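Local structure of SusD superfamily protein (Bacteroides thetaiotaomicron VPI-5482, 3HDX) at residues 49-52 with 53-56. The protein probably binds polysaccharide at the bacterial outer membrane, as a SusD-family protein linked to carbohydrate metabolism. Sequence-based numbering, arbitrary orientation.
Sequences YKRS and DLQA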
ATOM      1  N   TYR A  49       5.168 -18.310 -13.898  1.00 15.29           N
ATOM      2  CA  TYR A  49       4.881 -19.326 -14.905  1.00 17.38           C
ATOM      3  C   TYR A  49       5.978 -19.450 -15.953  1.00 17.54           C
ATOM      4  O   TYR A  49       6.484 -20.560 -16.200  1.00 18.66           O
ATOM      5  CB  TYR A  49       3.554 -19.022 -15.582  1.00 18.52           C
ATOM      6  CG  TYR A  49       3.026 -20.159 -16.427  1.00 22.46           C
ATOM      7  CD1 TYR A  49       2.332 -21.198 -15.839  1.00 25.64           C
ATOM      8  CD2 TYR A  49       3.211 -20.167 -17.790  1.00 23.13           C
ATOM      9  CE1 TYR A  49       1.829 -22.271 -16.610  1.00 27.96           C
ATOM     10  CE2 TYR A  49       2.713 -21.238 -18.593  1.00 25.93           C
ATOM     11  CZ  TYR A  49       2.047 -22.280 -17.985  1.00 28.07           C
ATOM     12  OH  TYR A  49       1.538 -23.325 -18.751  1.00 32.45           O
ATOM     13  N   LYS A  50       6.346 -18.311 -16.550  1.00 17.01           N
ATOM     14  CA  LYS A  50       7.356 -18.315 -17.615  1.00 18.72           C
ATOM     15  C   LYS A  50       8.273 -17.132 -17.743  1.00 18.02           C
ATOM     16  O   LYS A  50       9.345 -17.293 -18.291  1.00 20.44           O
ATOM     17  CB  LYS A  50       6.676 -18.582 -18.993  1.00 22.00           C
ATOM     18  CG  LYS A  50       5.812 -17.503 -19.597  1.00 24.16           C
ATOM     19  CD  LYS A  50       5.324 -17.890 -21.058  1.00 25.83           C
ATOM     20  N   ARG A  51       7.864 -15.945 -17.278  1.00 17.05           N
ATOM     21  CA  ARG A  51       8.651 -14.739 -17.549  1.00 17.84           C
ATOM     22  C   ARG A  51       9.934 -14.627 -16.741  1.00 17.94           C
ATOM     23  O   ARG A  51       9.896 -14.556 -15.519  1.00 18.34           O
ATOM     24  CB  ARG A  51       7.798 -13.492 -17.380  1.00 19.00           C
ATOM     25  CG  ARG A  51       6.807 -13.306 -18.475  1.00 19.31           C
ATOM     26  CD  ARG A  51       5.913 -12.135 -18.321  1.00 20.65           C
ATOM     27  NE  ARG A  51       6.604 -10.864 -18.107  1.00 20.64           N
ATOM     28  CZ  ARG A  51       5.978  -9.689 -17.919  1.00 22.66           C
ATOM     29  NH1 ARG A  51       4.643  -9.583 -17.957  1.00 24.03           N
ATOM     30  NH2 ARG A  51       6.705  -8.589 -17.688  1.00 25.02           N
ATOM     31  N   SER A  52      11.069 -14.505 -17.432  1.00 17.08           N
ATOM     32  CA  SER A  52      12.354 -14.374 -16.739  0.50 16.02           C
ATOM     33  C   SER A  52      12.469 -13.014 -16.026  1.00 16.17           C
ATOM     34  O   SER A  52      13.133 -12.923 -15.001  1.00 17.55           O
ATOM     35  CB  SER A  52      13.557 -14.606 -17.681  0.50 15.64           C
ATOM     36  OG  SER A  52      13.529 -15.915 -18.245  0.50 13.76           O
ATOM     37  N   ASP A  53      11.819 -11.976 -16.562  1.00 16.51           N
ATOM     38  CA  ASP A  53      11.860 -10.631 -15.931  1.00 16.10           C
ATOM     39  C   ASP A  53      11.156 -10.638 -14.568  1.00 15.31           C
ATOM     40  O   ASP A  53      11.715 -10.221 -13.565  1.00 14.94           O
ATOM     41  CB  ASP A  53      11.417  -9.481 -16.872  1.00 17.42           C
ATOM     42  CG  ASP A  53      10.015  -9.604 -17.402  1.00 16.79           C
ATOM     43  OD1 ASP A  53       9.299 -10.595 -17.144  1.00 18.12           O
ATOM     44  OD2 ASP A  53       9.540  -8.654 -18.066  1.00 17.52           O
ATOM     45  N   LEU A  54       9.969 -11.223 -14.536  1.00 14.42           N
ATOM     46  CA  LEU A  54       9.227 -11.398 -13.251  1.00 13.65           C
ATOM     47  C   LEU A  54      10.012 -12.314 -12.319  1.00 13.48           C
ATOM     48  O   LEU A  54      10.100 -12.057 -11.131  1.00 13.91           O
ATOM     49  CB  LEU A  54       7.834 -11.949 -13.529  1.00 14.44           C
ATOM     50  CG  LEU A  54       6.858 -11.113 -14.358  1.00 13.55           C
ATOM     51  CD1 LEU A  54       5.511 -11.819 -14.520  1.00 15.20           C
ATOM     52  CD2 LEU A  54       6.632  -9.717 -13.746  1.00 14.35           C
ATOM     53  N   GLN A  55      10.658 -13.355 -12.868  1.00 13.40           N
ATOM     54  CA  GLN A  55      11.431 -14.259 -12.034  1.00 13.85           C
ATOM     55  C   GLN A  55      12.613 -13.500 -11.382  1.00 12.90           C
ATOM     56  O   GLN A  55      12.994 -13.798 -10.219  1.00 14.45           O
ATOM     57  CB  GLN A  55      11.923 -15.492 -12.837  1.00 15.07           C
ATOM     58  CG  GLN A  55      12.585 -16.531 -11.952  1.00 15.28           C
ATOM     59  CD  GLN A  55      11.605 -17.097 -10.953  1.00 16.39           C
ATOM     60  OE1 GLN A  55      10.711 -17.868 -11.310  1.00 17.07           O
ATOM     61  NE2 GLN A  55      11.728 -16.656  -9.684  1.00 16.96           N
ATOM     62  N   ALA A  56      13.224 -12.558 -12.139  1.00 14.09           N
ATOM     63  CA  ALA A  56      14.333 -11.756 -11.589  1.00 14.18           C
ATOM     64  C   ALA A  56      13.869 -10.912 -10.387  1.00 14.37           C
ATOM     65  O   ALA A  56      14.558 -10.836  -9.377  1.00 15.79           O
ATOM     66  CB  ALA A  56      14.996 -10.896 -12.647  1.00 14.99           C
TER
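R51 and D53 form a side-on salt bridge at the N-terminus of helix 52-58, with R51 in the N-cap position. R51 NE meets D53 OD1 at 2.9 Å, on that oxygen's syn side. R51 NH2 reaches D53 OD2, also at 2.9 Å, by the straighter bond. Each carboxylate oxygen thus has its own nitrogen, although the guanidinium and carboxylate planes are turned 41° apart. The R51 chain bends at chi3 (53°), which swings the guanidinium round to the acid. D53 holds CG between its backbone N and carbonyl carbon (chi1 60°). This folds OD1 back over the first turn, where it also accepts a weak hydrogen bond from L54 N. L54 CG sits over one face of the R51 guanidinium, 3.7 Å above its plane and nearer the edge of the group than its middle, and L54 CD1 packs against R51 CD. The buried L54 side chain continues inward to I37 and L41 of helix 34-41, while L68 of helix 67-73 touches R51, D53 and L54. With an alanine in place of R51, the D53 carboxylate would probably lose its charged mate and one side of L54 would probably be uncovered. Two i to i+4 backbone hydrogen bonds begin the helix: A56 N donates to S52 O, and Q55 N donates to R51 O at 3.0 Å. Q55 CB lies 3.5 Å from that same R51 O.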